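Side-chain contacts in extracellular solute-binding protein (Bordetella parapertussis, PDB 3PU5), which probably binds a small solute, perhaps a polyamine, outside the cytoplasm and delivers it to an ABC-type importer: residues 15-18 against 19-23; 92-95 against 96-99; 182-185 against 186-190; 249-252 against 253-256; 305-308 against 309-313. One frame throughout, in Å; residues are numbered along the deposited sequence.

Contact 1 of 5, residues 15-18 against 19-23; sequences GSFL and ENVRK
The carbonyl oxygen of Ser16 is gripped twice by Asn20. The side-chain amide gives the shorter bond, Asn20 ND2 to Ser16 O at 2.7 Å, while the backbone bond from Asn20 N to the same Ser16 O measures 2.9 Å. The two donors come from opposite faces of the carbonyl plane, each tilted out of it, and the acceptor lies close to the amide plane of Asn20. That reach depends on chi1 of Asn20, -79°, which sets CG beside the backbone N and folds the amide back along the helix. One residue further along, CG2 of Val21 meets the Phe17 ring obliquely, 3.7 Å from CE1. On another side the CD2 methyl of Leu18 lies over one face of the Arg22 guanidinium, 3.3 Å from NH2. Arg22 brings the group there by bending at chi3 after an extended start. Glu19 turns its chain back over the first turn, with CG 3.1 Å from Gly15 O, the acceptor of its own backbone N-H.

Beyond this shell, Phe271 of helix 265-275 meets Phe17 edge-to-face and also touches Asn20 and Val21, while Leu39 of strand 36-41 packs on Leu18, Val21 and Arg22. The contact thus forms the opening turns of helix 15-33, the crossover helix of a beta-alpha-beta unit between parallel strands 7-12 and 36-41, as in the lobes of periplasmic binding proteins.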
loop_
_atom_site.group_PDB
_atom_site.type_symbol
_atom_site.label_atom_id
_atom_site.label_comp_id
_atom_site.label_asym_id
_atom_site.label_seq_id
_atom_site.Cartn_x
_atom_site.Cartn_y
_atom_site.Cartn_z
ATOM N N GLY A 15 8.544 14.209 1.810
ATOM C CA GLY A 15 8.982 14.020 0.444
ATOM C C GLY A 15 7.882 14.141 -0.592
ATOM O O GLY A 15 6.954 14.929 -0.453
ATOM N N SER A 16 7.995 13.328 -1.632
ATOM C CA SER A 16 7.145 13.429 -2.805
ATOM C C SER A 16 5.679 13.125 -2.487
ATOM O O SER A 16 4.770 13.714 -3.075
ATOM C CB SER A 16 7.657 12.469 -3.879
ATOM O OG SER A 16 7.038 12.725 -5.121
ATOM N N PHE A 17 5.456 12.193 -1.565
ATOM C CA PHE A 17 4.098 11.835 -1.166
ATOM C C PHE A 17 3.408 13.079 -0.627
ATOM O O PHE A 17 2.343 13.459 -1.104
ATOM C CB PHE A 17 4.132 10.737 -0.102
ATOM C CG PHE A 17 2.767 10.253 0.334
ATOM C CD1 PHE A 17 2.091 10.888 1.368
ATOM C CD2 PHE A 17 2.175 9.147 -0.271
ATOM C CE1 PHE A 17 0.852 10.444 1.783
ATOM C CE2 PHE A 17 0.930 8.686 0.148
ATOM C CZ PHE A 17 0.265 9.345 1.171
ATOM N N LEU A 18 4.031 13.714 0.366
ATOM C CA LEU A 18 3.471 14.907 0.995
ATOM C C LEU A 18 3.269 16.064 -0.000
ATOM O O LEU A 18 2.256 16.765 0.042
ATOM C CB LEU A 18 4.343 15.353 2.180
ATOM C CG LEU A 18 3.752 16.440 3.083
ATOM C CD1 LEU A 18 4.345 16.376 4.493
ATOM C CD2 LEU A 18 3.935 17.826 2.490
ATOM N N GLU A 19 4.242 16.261 -0.882
ATOM C CA GLU A 19 4.160 17.318 -1.883
ATOM C C GLU A 19 2.955 17.082 -2.775
ATOM O O GLU A 19 2.269 18.024 -3.192
ATOM C CB GLU A 19 5.424 17.336 -2.738
ATOM C CG GLU A 19 6.693 17.625 -1.955
ATOM C CD GLU A 19 7.948 17.449 -2.797
ATOM O OE1 GLU A 19 7.835 17.004 -3.969
ATOM O OE2 GLU A 19 9.048 17.758 -2.280
ATOM N N ASN A 20 2.701 15.813 -3.076
ATOM C CA ASN A 20 1.594 15.490 -3.958
ATOM C C ASN A 20 0.238 15.525 -3.281
ATOM O O ASN A 20 -0.744 15.884 -3.910
ATOM C CB ASN A 20 1.854 14.196 -4.720
ATOM C CG ASN A 20 2.797 14.417 -5.887
ATOM O OD1 ASN A 20 2.379 14.891 -6.942
ATOM N ND2 ASN A 20 4.075 14.108 -5.694
ATOM N N VAL A 21 0.190 15.180 -1.994
ATOM C CA VAL A 21 -1.019 15.395 -1.214
ATOM C C VAL A 21 -1.361 16.881 -1.186
ATOM O O VAL A 21 -2.515 17.254 -1.334
ATOM C CB VAL A 21 -0.875 14.895 0.237
ATOM C CG1 VAL A 21 -2.078 15.354 1.061
ATOM C CG2 VAL A 21 -0.746 13.368 0.274
ATOM N N ARG A 22 -0.349 17.725 -0.992
ATOM C CA ARG A 22 -0.556 19.173 -0.965
ATOM C C ARG A 22 -1.074 19.661 -2.315
ATOM O O ARG A 22 -2.073 20.370 -2.395
ATOM C CB ARG A 22 0.743 19.910 -0.612
ATOM C CG ARG A 22 0.556 21.431 -0.498
ATOM C CD ARG A 22 1.861 22.176 -0.215
ATOM N NE ARG A 22 2.383 21.888 1.122
ATOM C CZ ARG A 22 3.572 21.338 1.356
ATOM N NH1 ARG A 22 4.371 21.022 0.341
ATOM N NH2 ARG A 22 3.970 21.113 2.604
ATOM N N LYS A 23 -0.384 19.264 -3.374
ATOM C CA LYS A 23 -0.712 19.707 -4.726
ATOM C C LYS A 23 -2.084 19.226 -5.214
ATOM O O LYS A 23 -2.841 19.977 -5.851
ATOM C CB LYS A 23 0.377 19.218 -5.682
ATOM C CG LYS A 23 0.255 19.721 -7.111
ATOM C CD LYS A 23 1.403 19.183 -7.956
ATOM C CE LYS A 23 1.447 19.820 -9.336
ATOM N NZ LYS A 23 2.507 19.191 -10.187
#

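Contact 2 of 5, residues 92-95 against 96-99; sequences DVPE and KFKA
Lys98 and Glu95 are joined through a water rather than directly. The water accepts from Lys98 NZ at 3.0 Å and donates a weak bond of 3.4 Å to Glu95 OE1. The charged atoms, Glu95 OE1 and Lys98 NZ, stay 4.3 Å apart, beyond a salt bridge, and the two side chains cross at about a right angle. The ammonium also bonds the carbonyl oxygen of Leu90, just ahead of this segment. A bend at chi3 (-86°) brings the end of Lys98 back to the chain at Val93, where its CE lies 3.1 Å from Val93 O.

Two backbone carbonyls are satisfied by the turn itself: Phe97 N bonds Pro94 O at 3.1 Å and Lys98 N bonds Glu95 O at 2.9 Å, each N-H arriving from above the carbonyl plane. Lys96 NZ is bonded to the carbonyl oxygens of Val300 and Ile297, with a weaker bond to that of Asp298.

In the apolar part of the contact Pro94 runs beside Phe97, its CG at the ring edge and in plane, its CD 3.8 Å from CD2 of Phe97. Val93 CG1 approaches CB of Phe97 to 3.7 Å, and the ring meets that of Tyr110. The arrangement is that of a tight turn with successive i to i+3 bonds, in the long loop leading from helix 67-75 to strand 106-107, pinned on one side to the loop containing Val300.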
loop_
_atom_site.group_PDB
_atom_site.type_symbol
_atom_site.label_atom_id
_atom_site.label_comp_id
_atom_site.label_asym_id
_atom_site.label_seq_id
_atom_site.Cartn_x
_atom_site.Cartn_y
_atom_site.Cartn_z
ATOM N N ASP A 92 -18.466 5.250 -3.213
ATOM C CA ASP A 92 -17.722 4.842 -4.406
ATOM C C ASP A 92 -16.427 4.095 -4.102
ATOM O O ASP A 92 -15.651 3.789 -5.004
ATOM C CB ASP A 92 -17.438 6.057 -5.274
ATOM C CG ASP A 92 -18.706 6.748 -5.703
ATOM O OD1 ASP A 92 -19.638 6.037 -6.134
ATOM O OD2 ASP A 92 -18.784 7.986 -5.587
ATOM N N VAL A 93 -16.202 3.810 -2.826
ATOM C CA VAL A 93 -15.024 3.071 -2.401
ATOM C C VAL A 93 -15.426 1.641 -2.052
ATOM O O VAL A 93 -16.265 1.434 -1.182
ATOM C CB VAL A 93 -14.383 3.739 -1.172
ATOM C CG1 VAL A 93 -13.168 2.947 -0.701
ATOM C CG2 VAL A 93 -14.027 5.180 -1.492
ATOM N N PRO A 94 -14.852 0.648 -2.752
ATOM C CA PRO A 94 -15.157 -0.752 -2.430
ATOM C C PRO A 94 -14.888 -1.105 -0.957
ATOM O O PRO A 94 -13.980 -0.565 -0.329
ATOM C CB PRO A 94 -14.224 -1.539 -3.360
ATOM C CG PRO A 94 -14.071 -0.632 -4.569
ATOM C CD PRO A 94 -14.050 0.775 -3.982
ATOM N N GLU A 95 -15.684 -2.027 -0.426
ATOM C CA GLU A 95 -15.637 -2.388 0.986
ATOM C C GLU A 95 -14.253 -2.817 1.487
ATOM O O GLU A 95 -13.896 -2.545 2.628
ATOM C CB GLU A 95 -16.669 -3.490 1.270
ATOM C CG GLU A 95 -16.735 -3.949 2.723
ATOM C CD GLU A 95 -17.010 -2.814 3.707
ATOM O OE1 GLU A 95 -17.778 -1.886 3.359
ATOM O OE2 GLU A 95 -16.458 -2.855 4.836
ATOM N N LYS A 96 -13.483 -3.495 0.647
ATOM C CA LYS A 96 -12.174 -3.982 1.067
ATOM C C LYS A 96 -11.234 -2.884 1.562
ATOM O O LYS A 96 -10.378 -3.146 2.398
ATOM C CB LYS A 96 -11.495 -4.763 -0.052
ATOM C CG LYS A 96 -11.196 -3.980 -1.313
ATOM C CD LYS A 96 -10.456 -4.915 -2.258
ATOM C CE LYS A 96 -10.566 -4.487 -3.682
ATOM N NZ LYS A 96 -10.096 -5.602 -4.573
ATOM N N PHE A 97 -11.383 -1.669 1.034
ATOM C CA PHE A 97 -10.529 -0.548 1.430
ATOM C C PHE A 97 -10.955 0.038 2.770
ATOM O O PHE A 97 -10.227 0.835 3.373
ATOM C CB PHE A 97 -10.540 0.536 0.351
ATOM C CG PHE A 97 -10.038 0.056 -0.966
ATOM C CD1 PHE A 97 -8.711 -0.312 -1.116
ATOM C CD2 PHE A 97 -10.893 -0.058 -2.049
ATOM C CE1 PHE A 97 -8.233 -0.779 -2.318
ATOM C CE2 PHE A 97 -10.421 -0.530 -3.278
ATOM C CZ PHE A 97 -9.086 -0.889 -3.408
ATOM N N LYS A 98 -12.136 -0.365 3.223
ATOM C CA LYS A 98 -12.704 0.126 4.469
ATOM C C LYS A 98 -12.794 -0.959 5.548
ATOM O O LYS A 98 -12.998 -0.661 6.729
ATOM C CB LYS A 98 -14.098 0.695 4.197
ATOM C CG LYS A 98 -14.135 1.737 3.078
ATOM C CD LYS A 98 -15.551 2.274 2.862
ATOM C CE LYS A 98 -16.365 1.402 1.924
ATOM N NZ LYS A 98 -17.658 2.071 1.605
ATOM N N ALA A 99 -12.636 -2.214 5.138
ATOM C CA ALA A 99 -12.952 -3.353 6.001
ATOM C C ALA A 99 -12.231 -3.384 7.351
ATOM O O ALA A 99 -12.818 -3.790 8.346
ATOM C CB ALA A 99 -12.738 -4.672 5.261
HETATM O O HOH W 1 -18.802 -0.393 0.426
#

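Contact 3 of 5, residues 182-185 against 186-190; sequences ERMK and PHIFK
Helix 174-184 runs through a short 3-10 turn into strand 188-192, and the carbonyl oxygen of Met184 marks the changeover. It receives His187 N at 2.9 Å, a bond three residues long rather than four, and a weak second bond from His187 ND1 at 3.4 Å. The imidazole can turn back to this oxygen because its CG stands opposite the carbonyl carbon, chi1 -46°. Pro186 CB lies over one face of the ring, 3.9 Å above its plane and over the centre of the His187 imidazole. The carbonyl oxygen of Arg183 lies at the ring edge, near its plane, 4.0 Å from CE1 of His187.

Pro186 brings no N-H to the turn, and its CD lies 3.5 Å from CB of Lys185, a proximity inherent in the Lys185-Pro186 linkage. The next bond, Ile188 N to Lys185 O at 3.2 Å, comes from well above the carbonyl plane and closes the turn. From there the chain enters the parallel pairing of strands 188-192 and 145-148, in which Phe189 and Lys190 form backbone bonds with Val145 and Phe147.

Ile188 points inward as the strand begins, its CD1 4.0 Å from CB of Met184, the selenomethionine whose side chain packs on Phe132, Val137 and Phe163. The charged ends face other helices: Arg183 forms a salt bridge with Glu134, and Glu182 with Arg322, whose carbonyl oxygen also bonds Lys185 NZ.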
loop_
_atom_site.group_PDB
_atom_site.type_symbol
_atom_site.label_atom_id
_atom_site.label_comp_id
_atom_site.label_asym_id
_atom_site.label_seq_id
_atom_site.Cartn_x
_atom_site.Cartn_y
_atom_site.Cartn_z
ATOM N N GLU A 182 10.786 -21.512 1.606
ATOM C CA GLU A 182 11.888 -22.419 1.894
ATOM C C GLU A 182 12.253 -23.226 0.647
ATOM O O GLU A 182 13.417 -23.532 0.426
ATOM C CB GLU A 182 11.531 -23.349 3.054
ATOM C CG GLU A 182 12.686 -24.205 3.515
ATOM C CD GLU A 182 12.401 -24.913 4.827
ATOM O OE1 GLU A 182 11.211 -25.118 5.151
ATOM O OE2 GLU A 182 13.368 -25.259 5.535
ATOM N N ARG A 183 11.249 -23.560 -0.159
ATOM C CA ARG A 183 11.465 -24.234 -1.446
ATOM C C ARG A 183 12.243 -23.347 -2.420
ATOM O O ARG A 183 13.022 -23.829 -3.247
ATOM C CB ARG A 183 10.115 -24.622 -2.073
ATOM C CG ARG A 183 9.333 -25.713 -1.312
ATOM C CD ARG A 183 7.923 -25.872 -1.874
ATOM N NE ARG A 183 7.970 -26.335 -3.254
ATOM C CZ ARG A 183 7.144 -25.934 -4.212
ATOM N NH1 ARG A 183 6.188 -25.042 -3.957
ATOM N NH2 ARG A 183 7.287 -26.422 -5.435
HETATM N N MSE A 184 12.031 -22.040 -2.321
HETATM C CA MSE A 184 12.646 -21.097 -3.253
HETATM C C MSE A 184 14.024 -20.653 -2.786
HETATM O O MSE A 184 14.838 -20.179 -3.587
HETATM C CB MSE A 184 11.761 -19.862 -3.423
HETATM C CG MSE A 184 10.349 -20.161 -3.895
HETATM SE SE MSE A 184 9.232 -18.551 -3.707
HETATM C CE MSE A 184 10.252 -17.343 -4.831
ATOM N N LYS A 185 14.279 -20.815 -1.490
ATOM C CA LYS A 185 15.470 -20.249 -0.846
ATOM C C LYS A 185 16.814 -20.459 -1.581
ATOM O O LYS A 185 17.634 -19.543 -1.634
ATOM C CB LYS A 185 15.576 -20.715 0.616
ATOM C CG LYS A 185 16.679 -20.006 1.395
ATOM C CD LYS A 185 16.690 -20.374 2.875
ATOM C CE LYS A 185 17.036 -21.839 3.092
ATOM N NZ LYS A 185 17.100 -22.167 4.549
ATOM N N PRO A 186 17.048 -21.662 -2.138
ATOM C CA PRO A 186 18.323 -21.918 -2.823
ATOM C C PRO A 186 18.579 -21.000 -4.014
ATOM O O PRO A 186 19.738 -20.811 -4.399
ATOM C CB PRO A 186 18.169 -23.359 -3.329
ATOM C CG PRO A 186 17.166 -23.977 -2.416
ATOM C CD PRO A 186 16.215 -22.870 -2.049
ATOM N N HIS A 187 17.507 -20.453 -4.586
ATOM C CA HIS A 187 17.582 -19.696 -5.824
ATOM C C HIS A 187 17.502 -18.202 -5.595
ATOM O O HIS A 187 17.545 -17.434 -6.541
ATOM C CB HIS A 187 16.471 -20.151 -6.748
ATOM C CG HIS A 187 16.359 -21.636 -6.822
ATOM N ND1 HIS A 187 15.416 -22.350 -6.115
ATOM C CD2 HIS A 187 17.126 -22.553 -7.458
ATOM C CE1 HIS A 187 15.586 -23.641 -6.337
ATOM N NE2 HIS A 187 16.613 -23.789 -7.157
ATOM N N ILE A 188 17.400 -17.805 -4.330
ATOM C CA ILE A 188 17.321 -16.397 -3.959
ATOM C C ILE A 188 18.698 -15.868 -3.574
ATOM O O ILE A 188 19.345 -16.393 -2.665
ATOM C CB ILE A 188 16.303 -16.182 -2.809
ATOM C CG1 ILE A 188 14.888 -16.420 -3.333
ATOM C CG2 ILE A 188 16.420 -14.767 -2.222
ATOM C CD1 ILE A 188 13.848 -16.678 -2.252
ATOM N N PHE A 189 19.158 -14.845 -4.288
ATOM C CA PHE A 189 20.481 -14.295 -4.042
ATOM C C PHE A 189 20.435 -13.089 -3.089
ATOM O O PHE A 189 21.463 -12.672 -2.550
ATOM C CB PHE A 189 21.171 -13.909 -5.363
ATOM C CG PHE A 189 20.614 -12.672 -6.007
ATOM C CD1 PHE A 189 19.546 -12.755 -6.881
ATOM C CD2 PHE A 189 21.165 -11.427 -5.749
ATOM C CE1 PHE A 189 19.030 -11.626 -7.475
ATOM C CE2 PHE A 189 20.652 -10.290 -6.344
ATOM C CZ PHE A 189 19.579 -10.389 -7.210
ATOM N N LYS A 190 19.245 -12.530 -2.880
ATOM C CA LYS A 190 19.130 -11.341 -2.046
ATOM C C LYS A 190 17.738 -11.199 -1.452
ATOM O O LYS A 190 16.731 -11.273 -2.162
ATOM C CB LYS A 190 19.489 -10.093 -2.856
ATOM C CG LYS A 190 19.332 -8.780 -2.098
ATOM C CD LYS A 190 20.327 -8.677 -0.945
ATOM C CE LYS A 190 20.437 -7.240 -0.463
ATOM N NZ LYS A 190 21.207 -7.114 0.814
#

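Contact 4 of 5, residues 249-252 against 253-256; sequences GGKE and DLAK
An inverse gamma turn centred on Lys251 leads straight into helix 252-262, so that a lysine, with no side-chain acceptor to offer, occupies the N-cap position. The turn is closed by a weak backbone bond from Glu252 N to Gly250 O, 2.9 Å long. Lys251 O then starts the helix by accepting from Ala255 N at 2.9 Å. Across the first helical turn, CD of Lys251 comes within 4.2 Å of CD1 of Leu254, a loose meeting of two obliquely crossing chains.

Glu252, first residue of the helix, reaches backward with its carboxylate. Its OE2 accepts from Gly249 N at 2.7 Å, nearly straight at 170°, through the anti lone pair, the one away from OE1. CG of Glu252 sits beside its backbone N (chi1 -62°) and the chain extends from there, carrying the carboxylate back to Gly249. Together with the gamma turn, the bond closes the end of the loop on the helix. Asp61 gives a further fixed point, its OD2 bonding Lys251 N, while Lys251 NZ makes a weak hydrogen bond with a bound glycerol, probably from the crystallisation liquor.

Val246 of strand 238-246 touches Glu252, Ala255 and Lys256. Ala255 directs CB toward the loop end, 3.4 Å from Lys251 O. On the neighbouring side Lys256 extends past the carbonyl that its own N-H bonds, placing its CG 3.1 Å from Glu252 O.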
loop_
_atom_site.group_PDB
_atom_site.type_symbol
_atom_site.label_atom_id
_atom_site.label_comp_id
_atom_site.label_asym_id
_atom_site.label_seq_id
_atom_site.Cartn_x
_atom_site.Cartn_y
_atom_site.Cartn_z
ATOM N N GLY A 249 -13.177 14.686 18.182
ATOM C CA GLY A 249 -13.006 15.906 18.957
ATOM C C GLY A 249 -12.310 17.033 18.218
ATOM O O GLY A 249 -12.138 18.118 18.763
ATOM N N GLY A 250 -11.887 16.778 16.982
ATOM C CA GLY A 250 -11.314 17.826 16.154
ATOM C C GLY A 250 -12.430 18.587 15.455
ATOM O O GLY A 250 -13.586 18.514 15.874
ATOM N N LYS A 251 -12.091 19.328 14.401
ATOM C CA LYS A 251 -13.098 20.026 13.606
ATOM C C LYS A 251 -13.735 19.022 12.655
ATOM O O LYS A 251 -13.419 18.990 11.462
ATOM C CB LYS A 251 -12.468 21.185 12.831
ATOM C CG LYS A 251 -11.941 22.310 13.726
ATOM C CD LYS A 251 -11.207 23.370 12.923
ATOM C CE LYS A 251 -10.786 24.543 13.806
ATOM N NZ LYS A 251 -9.619 24.192 14.634
ATOM N N GLU A 252 -14.631 18.202 13.201
ATOM C CA GLU A 252 -15.061 16.975 12.538
ATOM C C GLU A 252 -15.788 17.197 11.225
ATOM O O GLU A 252 -15.628 16.418 10.293
ATOM C CB GLU A 252 -15.903 16.116 13.488
ATOM C CG GLU A 252 -15.128 15.676 14.722
ATOM C CD GLU A 252 -15.849 14.609 15.514
ATOM O OE1 GLU A 252 -16.948 14.197 15.094
ATOM O OE2 GLU A 252 -15.312 14.171 16.552
ATOM N N ASP A 253 -16.575 18.265 11.140
ATOM C CA ASP A 253 -17.314 18.541 9.910
ATOM C C ASP A 253 -16.404 19.006 8.779
ATOM O O ASP A 253 -16.568 18.595 7.634
ATOM C CB ASP A 253 -18.454 19.533 10.159
ATOM C CG ASP A 253 -19.602 18.908 10.938
ATOM O OD1 ASP A 253 -19.827 17.688 10.783
ATOM O OD2 ASP A 253 -20.272 19.625 11.710
ATOM N N LEU A 254 -15.430 19.848 9.093
ATOM C CA LEU A 254 -14.443 20.236 8.087
ATOM C C LEU A 254 -13.580 19.030 7.678
ATOM O O LEU A 254 -13.266 18.849 6.506
ATOM C CB LEU A 254 -13.557 21.365 8.611
ATOM C CG LEU A 254 -14.303 22.610 9.094
ATOM C CD1 LEU A 254 -13.333 23.761 9.345
ATOM C CD2 LEU A 254 -15.351 23.011 8.071
ATOM N N ALA A 255 -13.200 18.218 8.659
ATOM C CA ALA A 255 -12.411 17.011 8.415
ATOM C C ALA A 255 -13.148 16.033 7.494
ATOM O O ALA A 255 -12.557 15.495 6.554
ATOM C CB ALA A 255 -12.055 16.342 9.735
ATOM N N LYS A 256 -14.439 15.814 7.756
ATOM C CA LYS A 256 -15.259 14.951 6.903
ATOM C C LYS A 256 -15.348 15.537 5.495
ATOM O O LYS A 256 -15.374 14.804 4.501
ATOM C CB LYS A 256 -16.663 14.765 7.493
ATOM C CG LYS A 256 -16.709 13.898 8.755
ATOM C CD LYS A 256 -18.112 13.911 9.385
ATOM C CE LYS A 256 -18.158 13.107 10.662
ATOM N NZ LYS A 256 -19.491 13.235 11.326
#

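Contact 5 of 5, residues 305-308 against 309-313; sequences TALL and IKNMS
Leu307 O accepts the N-H of Asn311, N to O 3.0 Å, and the Asn311 side chain folds over the same residue. Both belong to the first turns of the long C-terminal helix 305-322, on the protein surface. Asn311 turns the oxygen side of its amide to the leucine: OD1 is 3.2 Å from the Leu307 CD1 methyl, so this is a polar atom against a methyl rather than a polar bond. With CG anti to the backbone N (chi1 178°), Leu307 leans along the helix to meet it, and OD1 comes against the methyl at a slant.

Two residues earlier in the helix, Thr305 and Ile309 run side by side in the same direction, with CG2 and CD1 4.0 Å apart. This pair faces Tyr71 of helix 67-75, while the hydroxyl of Thr305 is bonded to OD2 of Asp100. On another side Leu308 packs against Ala157, Glu158 and Ser161 of helix 156-167.

The backbone of these turns is regular: Ile309 N reaches Thr305 O at 3.1 Å and Lys310 N reaches Ala306 O at 3.0 Å. Lys310 starts out over the latter carbonyl, its CB 3.3 Å from Ala306 O.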
loop_
_atom_site.group_PDB
_atom_site.type_symbol
_atom_site.label_atom_id
_atom_site.label_comp_id
_atom_site.label_asym_id
_atom_site.label_seq_id
_atom_site.Cartn_x
_atom_site.Cartn_y
_atom_site.Cartn_z
ATOM N N THR A 305 -5.294 -6.337 8.298
ATOM C CA THR A 305 -4.293 -5.682 9.140
ATOM C C THR A 305 -4.125 -6.384 10.489
ATOM O O THR A 305 -3.003 -6.660 10.910
ATOM C CB THR A 305 -4.616 -4.190 9.381
ATOM O OG1 THR A 305 -4.784 -3.524 8.123
ATOM C CG2 THR A 305 -3.493 -3.514 10.159
ATOM N N ALA A 306 -5.239 -6.671 11.156
ATOM C CA ALA A 306 -5.211 -7.327 12.464
ATOM C C ALA A 306 -4.520 -8.680 12.389
ATOM O O ALA A 306 -3.773 -9.054 13.291
ATOM C CB ALA A 306 -6.635 -7.486 13.019
ATOM N N LEU A 307 -4.772 -9.408 11.305
ATOM C CA LEU A 307 -4.153 -10.704 11.098
ATOM C C LEU A 307 -2.633 -10.573 10.977
ATOM O O LEU A 307 -1.889 -11.302 11.631
ATOM C CB LEU A 307 -4.736 -11.386 9.856
ATOM C CG LEU A 307 -4.122 -12.741 9.506
ATOM C CD1 LEU A 307 -4.307 -13.721 10.661
ATOM C CD2 LEU A 307 -4.732 -13.293 8.223
ATOM N N LEU A 308 -2.176 -9.637 10.151
ATOM C CA LEU A 308 -0.738 -9.407 9.979
ATOM C C LEU A 308 -0.036 -9.086 11.296
ATOM O O LEU A 308 1.032 -9.625 11.593
ATOM C CB LEU A 308 -0.486 -8.287 8.961
ATOM C CG LEU A 308 -0.769 -8.663 7.502
ATOM C CD1 LEU A 308 -0.764 -7.429 6.636
ATOM C CD2 LEU A 308 0.255 -9.676 6.998
ATOM N N ILE A 309 -0.640 -8.203 12.084
ATOM C CA ILE A 309 -0.085 -7.813 13.379
ATOM C C ILE A 309 -0.025 -9.005 14.328
ATOM O O ILE A 309 0.977 -9.238 15.012
ATOM C CB ILE A 309 -0.922 -6.681 14.011
ATOM C CG1 ILE A 309 -0.821 -5.414 13.158
ATOM C CG2 ILE A 309 -0.477 -6.407 15.456
ATOM C CD1 ILE A 309 -1.646 -4.251 13.675
ATOM N N LYS A 310 -1.108 -9.772 14.353
ATOM C CA LYS A 310 -1.218 -10.889 15.280
ATOM C C LYS A 310 -0.210 -11.992 14.974
ATOM O O LYS A 310 0.311 -12.629 15.884
ATOM C CB LYS A 310 -2.639 -11.460 15.270
ATOM C CG LYS A 310 -2.814 -12.678 16.172
ATOM C CD LYS A 310 -4.262 -13.176 16.204
ATOM C CE LYS A 310 -4.586 -14.081 15.020
ATOM N NZ LYS A 310 -5.962 -14.649 15.117
ATOM N N ASN A 311 0.064 -12.213 13.692
ATOM C CA ASN A 311 0.893 -13.338 13.282
ATOM C C ASN A 311 2.371 -12.996 13.125
ATOM O O ASN A 311 3.188 -13.883 12.913
ATOM C CB ASN A 311 0.353 -13.949 11.982
ATOM C CG ASN A 311 -0.922 -14.739 12.193
ATOM O OD1 ASN A 311 -1.553 -15.195 11.236
ATOM N ND2 ASN A 311 -1.311 -14.905 13.448
HETATM N N MSE A 312 2.715 -11.717 13.236
HETATM C CA MSE A 312 4.064 -11.265 12.914
HETATM C C MSE A 312 5.143 -11.973 13.741
HETATM O O MSE A 312 6.127 -12.453 13.189
HETATM C CB MSE A 312 4.181 -9.744 13.052
HETATM C CG MSE A 312 5.465 -9.149 12.447
HETATM SE SE MSE A 312 5.771 -9.634 10.548
HETATM C CE MSE A 312 6.819 -8.071 9.980
ATOM N N SER A 313 4.955 -12.044 15.057
ATOM C CA SER A 313 5.929 -12.704 15.932
ATOM C C SER A 313 6.203 -14.152 15.528
ATOM O O SER A 313 7.347 -14.534 15.317
ATOM C CB SER A 313 5.480 -12.636 17.396
ATOM O OG SER A 313 5.283 -11.286 17.776
#

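The five contacts follow one another along the chain without touching. Contacts 1, 2 and 4 form a group with centres about 21 to 24 Å apart, whereas the centre of contact 3 lies about 50 Å from that of contact 4, on the opposite side of the chain's centre. Contact 5 is intermediate: its centre is about 20 Å from that of contact 2 and about 24 Å from that of contact 3, and its nearest atoms come within about 7 Å of contact 2. Its helix touches helix 67-75 through Thr305 and Ile309, and helix 156-167 through Leu308. The bound glycerol, at Lys251 of contact 4, does not by itself mark the solute site, which in this family usually lies between two lobes.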